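PDB 1UYN: NALP from Neisseria meningitidis, which forms the outer-membrane translocator domain of an autotransporter, a hydrophilic pore through which its protease passenger domain is moved to the cell surface. Local coordinates for residues 173-178 with 212-217; 230-235 with 265-270. All coordinates share one frame; numbering follows the deposited sequence.

In the fold
Interactions 1 and 2 join four consecutive strands of the 12-stranded antiparallel barrel: 172-192 with 199-219, then 224-235 with 265-278. Their centres lie about 12 Å apart, and the two middle strands are neighbours, with Leu214 N probably bonded to Ala230 O at 2.8 Å. Both are surface contacts, each with one face turned outward and the other to the lumen. Outward, interaction 1 carries Leu173, Val175, Leu214 and Leu216, giving way to Ala212 and Gly177 at the other end, whereas interaction 2 passes from apolar residues to Arg234 and Thr265 near the loop end. Inward, interaction 1 sends Glu176 to residues of the barrel wall, while the charges of interaction 2 also reach the helix 12-34 that runs through the pore.

Interaction 1 (173-178 with 212-217); sequences LTVEGG and AGLKLS
Lys215 O is approached by two groups of the facing strand: it accepts the bond from Thr174 N at 2.9 Å, in the carbonyl plane, and receives the CA-H of Leu173 as a weaker contact. Lys215 N returns a bond to Thr174 O at 3.0 Å, making these residues an antiparallel hydrogen-bonded pair. Farther along, Glu176 N bonds to Gly213 O, tilted 32° from the carbonyl plane.

On the lumen face Thr174 and Lys215 run side by side. With chi1 at 55°, Thr174 OG1 sits between its own backbone N and carbonyl carbon and lies against Lys215 CB at 3.2 Å. The lysine chain then leads away to a cation-pi contact with Phe227. The carboxylate of Glu176 likewise leaves the pair, taken up at OE1 by Tyr122 OH and Lys124 NZ.

On the outer face Val175 CG2 meets Leu214 CD2 at 3.7 Å, the two side chains pointing the same way. Leu173 CD1 comes to 4.3 Å from Leu214 CD2. These apolar groups lie within transmembrane strands, so this side of the hairpin probably meets lipid while the polar one lines the hydrophilic pore.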
loop_
_atom_site.group_PDB
_atom_site.type_symbol
_atom_site.label_atom_id
_atom_site.label_comp_id
_atom_site.label_asym_id
_atom_site.label_seq_id
_atom_site.Cartn_x
_atom_site.Cartn_y
_atom_site.Cartn_z
ATOM N N LEU A 173 -10.101 -15.962 14.624
ATOM C CA LEU A 173 -10.679 -14.698 14.108
ATOM C C LEU A 173 -10.146 -13.422 14.818
ATOM O O LEU A 173 -10.472 -13.181 15.982
ATOM C CB LEU A 173 -12.220 -14.720 14.253
ATOM C CG LEU A 173 -13.005 -13.505 13.711
ATOM C CD1 LEU A 173 -12.980 -13.470 12.173
ATOM C CD2 LEU A 173 -14.420 -13.479 14.205
ATOM N N THR A 174 -9.361 -12.602 14.106
ATOM C CA THR A 174 -8.965 -11.273 14.581
ATOM C C THR A 174 -9.768 -10.187 13.895
ATOM O O THR A 174 -9.917 -10.205 12.681
ATOM C CB THR A 174 -7.452 -11.007 14.343
ATOM O OG1 THR A 174 -7.106 -11.195 12.977
ATOM C CG2 THR A 174 -6.635 -12.070 14.972
ATOM N N VAL A 175 -10.302 -9.260 14.688
ATOM C CA VAL A 175 -10.951 -8.043 14.193
ATOM C C VAL A 175 -10.021 -6.868 14.392
ATOM O O VAL A 175 -9.395 -6.711 15.415
ATOM C CB VAL A 175 -12.250 -7.756 14.916
ATOM C CG1 VAL A 175 -12.920 -6.534 14.366
ATOM C CG2 VAL A 175 -13.200 -8.972 14.810
ATOM N N GLU A 176 -9.944 -6.032 13.390
ATOM C CA GLU A 176 -8.941 -5.004 13.349
ATOM C C GLU A 176 -9.487 -3.772 12.662
ATOM O O GLU A 176 -10.190 -3.870 11.675
ATOM C CB GLU A 176 -7.698 -5.516 12.635
ATOM C CG GLU A 176 -6.597 -4.491 12.717
ATOM C CD GLU A 176 -5.320 -4.942 12.078
ATOM O OE1 GLU A 176 -4.571 -5.705 12.725
ATOM O OE2 GLU A 176 -5.070 -4.495 10.949
ATOM N N GLY A 177 -9.147 -2.612 13.199
ATOM C CA GLY A 177 -9.762 -1.358 12.799
ATOM C C GLY A 177 -9.013 -0.116 13.264
ATOM O O GLY A 177 -8.432 -0.057 14.353
ATOM N N GLY A 178 -9.033 0.916 12.424
ATOM C CA GLY A 178 -8.434 2.178 12.806
ATOM C C GLY A 178 -8.444 3.250 11.750
ATOM O O GLY A 178 -9.379 3.389 11.005
ATOM N N ALA A 212 -11.109 -1.308 8.601
ATOM C CA ALA A 212 -11.871 -2.242 9.429
ATOM C C ALA A 212 -11.805 -3.543 8.691
ATOM O O ALA A 212 -11.772 -3.545 7.477
ATOM C CB ALA A 212 -13.327 -1.789 9.613
ATOM N N GLY A 213 -11.740 -4.644 9.401
ATOM C CA GLY A 213 -11.248 -5.853 8.783
ATOM C C GLY A 213 -11.312 -7.060 9.669
ATOM O O GLY A 213 -11.393 -6.946 10.885
ATOM N N LEU A 214 -11.255 -8.215 9.009
ATOM C CA LEU A 214 -11.504 -9.543 9.593
ATOM C C LEU A 214 -10.450 -10.443 9.044
ATOM O O LEU A 214 -10.143 -10.364 7.865
ATOM C CB LEU A 214 -12.831 -10.086 9.107
ATOM C CG LEU A 214 -14.116 -9.512 9.703
ATOM C CD1 LEU A 214 -15.372 -10.381 9.332
ATOM C CD2 LEU A 214 -13.976 -9.377 11.225
ATOM N N LYS A 215 -9.853 -11.260 9.893
ATOM C CA LYS A 215 -8.848 -12.248 9.469
ATOM C C LYS A 215 -9.211 -13.570 10.138
ATOM O O LYS A 215 -9.351 -13.641 11.352
ATOM C CB LYS A 215 -7.437 -11.814 9.849
ATOM C CG LYS A 215 -6.309 -12.752 9.345
ATOM C CD LYS A 215 -4.921 -12.117 9.578
ATOM C CE LYS A 215 -3.812 -13.138 9.889
ATOM N NZ LYS A 215 -2.518 -12.849 9.131
ATOM N N LEU A 216 -9.407 -14.596 9.328
ATOM C CA LEU A 216 -9.809 -15.912 9.797
ATOM C C LEU A 216 -8.612 -16.790 9.457
ATOM O O LEU A 216 -8.493 -17.266 8.335
ATOM C CB LEU A 216 -11.100 -16.336 9.082
ATOM C CG LEU A 216 -11.794 -17.668 9.348
ATOM C CD1 LEU A 216 -12.326 -17.788 10.795
ATOM C CD2 LEU A 216 -12.961 -17.875 8.337
ATOM N N SER A 217 -7.661 -16.865 10.394
ATOM C CA SER A 217 -6.589 -17.872 10.389
ATOM C C SER A 217 -7.101 -19.293 10.744
ATOM O O SER A 217 -7.804 -19.490 11.726
ATOM C CB SER A 217 -5.484 -17.453 11.376
ATOM O OG SER A 217 -4.676 -16.386 10.863
#

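Interaction 2 (230-235 with 265-270); sequences AGVERD and TRLVAG. With SO4 (sulfate ion), chain C.
In the wall of the translocator barrel, strands 224-235 and 265-278 pair antiparallel on either side of a long, partly disordered loop. Gly231 and Val268 exchange backbone bonds, Gly231 N to Val268 O at 2.7 Å and Val268 N to Gly231 O at 2.9 Å, the latter donor standing above the carbonyl plane. Arg266 N gives Glu233 O a bond of 2.7 Å, nearly along the C=O axis, whereas the return bond from Glu233 N to Arg266 O is weak.

On the lumen face Glu233 and Arg266 cross obliquely and touch through carbon, Glu233 CB to Arg266 CG at 4.0 Å. Their charged ends stay apart, with Glu233 OE2 and Arg266 NH1 5.6 Å from each other. Glu233 instead forms salt bridges through OE1 to Lys30 and through OE2 to Arg180, and Arg266 NH1 forms one to Asp23 OD1.

Outward, Val232 CG2 packs beside Leu267 CD2. Arg234, extended from CG to NE, crosses Thr265 at about a right angle and brings its guanidinium edge to Thr265 OG1. A sulfate, probably from the crystallisation liquor, accepts a bond from Thr265 N at its O3, 3.0 Å away. The inner charges thus tie this strand pair to the pore helix 12-34, and probably help to hold that helix inside the barrel.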
loop_
_atom_site.group_PDB
_atom_site.type_symbol
_atom_site.label_atom_id
_atom_site.label_comp_id
_atom_site.label_asym_id
_atom_site.label_seq_id
_atom_site.Cartn_x
_atom_site.Cartn_y
_atom_site.Cartn_z
ATOM N N ALA A 230 -11.490 -10.244 5.003
ATOM C CA ALA A 230 -12.520 -9.384 4.448
ATOM C C ALA A 230 -12.357 -8.030 5.128
ATOM O O ALA A 230 -12.105 -7.963 6.322
ATOM C CB ALA A 230 -13.869 -9.961 4.712
ATOM N N GLY A 231 -12.472 -6.943 4.372
ATOM C CA GLY A 231 -12.209 -5.629 4.932
ATOM C C GLY A 231 -12.966 -4.517 4.263
ATOM O O GLY A 231 -13.507 -4.659 3.179
ATOM N N VAL A 232 -12.938 -3.377 4.918
ATOM C CA VAL A 232 -13.644 -2.192 4.497
ATOM C C VAL A 232 -12.649 -1.031 4.614
ATOM O O VAL A 232 -11.760 -1.024 5.462
ATOM C CB VAL A 232 -14.858 -2.054 5.403
ATOM C CG1 VAL A 232 -15.264 -0.650 5.602
ATOM C CG2 VAL A 232 -16.007 -2.889 4.850
ATOM N N GLU A 233 -12.769 -0.067 3.723
ATOM C CA GLU A 233 -11.795 1.013 3.616
ATOM C C GLU A 233 -12.455 2.169 2.862
ATOM O O GLU A 233 -13.179 1.972 1.903
ATOM C CB GLU A 233 -10.557 0.483 2.921
ATOM C CG GLU A 233 -9.569 1.519 2.402
ATOM C CD GLU A 233 -8.104 1.009 2.399
ATOM O OE1 GLU A 233 -7.849 -0.213 2.806
ATOM O OE2 GLU A 233 -7.216 1.843 2.053
ATOM N N ARG A 234 -12.253 3.378 3.331
ATOM C CA ARG A 234 -12.973 4.511 2.793
ATOM C C ARG A 234 -12.289 5.800 3.178
ATOM O O ARG A 234 -11.968 5.999 4.329
ATOM C CB ARG A 234 -14.390 4.540 3.353
ATOM C CG ARG A 234 -15.315 5.545 2.700
ATOM C CD ARG A 234 -16.632 5.555 3.357
ATOM N NE ARG A 234 -17.728 6.038 2.523
ATOM C CZ ARG A 234 -17.971 7.300 2.338
ATOM N NH1 ARG A 234 -17.188 8.247 2.875
ATOM N NH2 ARG A 234 -18.994 7.639 1.605
ATOM N N ASP A 235 -12.118 6.712 2.242
ATOM C CA ASP A 235 -11.567 7.991 2.628
ATOM C C ASP A 235 -12.628 8.706 3.454
ATOM O O ASP A 235 -13.818 8.612 3.190
ATOM C CB ASP A 235 -11.108 8.798 1.418
ATOM C CG ASP A 235 -9.929 8.161 0.697
ATOM O OD1 ASP A 235 -9.287 7.234 1.211
ATOM O OD2 ASP A 235 -9.559 8.517 -0.426
ATOM N N THR A 265 -16.622 3.723 -0.327
ATOM C CA THR A 265 -16.224 2.576 0.492
ATOM C C THR A 265 -15.727 1.471 -0.429
ATOM O O THR A 265 -16.454 1.089 -1.321
ATOM C CB THR A 265 -17.452 2.065 1.263
ATOM O OG1 THR A 265 -17.807 3.013 2.259
ATOM C CG2 THR A 265 -17.168 0.834 2.095
ATOM N N ARG A 266 -14.510 0.960 -0.238
ATOM C CA ARG A 266 -14.188 -0.362 -0.834
ATOM C C ARG A 266 -14.210 -1.565 0.066
ATOM O O ARG A 266 -13.854 -1.475 1.191
ATOM C CB ARG A 266 -12.868 -0.406 -1.569
ATOM C CG ARG A 266 -11.702 0.019 -0.843
ATOM C CD ARG A 266 -10.751 0.568 -1.767
ATOM N NE ARG A 266 -11.340 1.683 -2.539
ATOM C CZ ARG A 266 -10.597 2.561 -3.193
ATOM N NH1 ARG A 266 -9.245 2.470 -3.153
ATOM N NH2 ARG A 266 -11.191 3.526 -3.882
ATOM N N LEU A 267 -14.677 -2.673 -0.485
ATOM C CA LEU A 267 -14.637 -3.982 0.118
ATOM C C LEU A 267 -13.385 -4.642 -0.415
ATOM O O LEU A 267 -13.115 -4.570 -1.591
ATOM C CB LEU A 267 -15.847 -4.813 -0.328
ATOM C CG LEU A 267 -17.232 -4.144 -0.196
ATOM C CD1 LEU A 267 -18.414 -5.128 -0.428
ATOM C CD2 LEU A 267 -17.393 -3.444 1.176
ATOM N N VAL A 268 -12.621 -5.263 0.462
ATOM C CA VAL A 268 -11.486 -6.053 0.061
ATOM C C VAL A 268 -11.632 -7.452 0.599
ATOM O O VAL A 268 -11.794 -7.605 1.797
ATOM C CB VAL A 268 -10.186 -5.511 0.676
ATOM C CG1 VAL A 268 -9.002 -6.382 0.239
ATOM C CG2 VAL A 268 -9.995 -4.048 0.310
ATOM N N ALA A 269 -11.551 -8.459 -0.259
ATOM C CA ALA A 269 -11.468 -9.863 0.185
ATOM C C ALA A 269 -10.082 -10.399 -0.182
ATOM O O ALA A 269 -9.439 -9.876 -1.087
ATOM C CB ALA A 269 -12.564 -10.698 -0.453
ATOM N N GLY A 270 -9.621 -11.433 0.514
ATOM C CA GLY A 270 -8.257 -11.887 0.351
ATOM C C GLY A 270 -7.956 -13.263 0.852
ATOM O O GLY A 270 -8.753 -13.858 1.567
HETATM S S SO4 C . -20.647 4.395 -1.867
HETATM O O1 SO4 C . -20.634 5.853 -1.573
HETATM O O2 SO4 C . -21.083 4.222 -3.265
HETATM O O3 SO4 C . -19.353 3.769 -1.588
HETATM O O4 SO4 C . -21.574 3.655 -1.000
#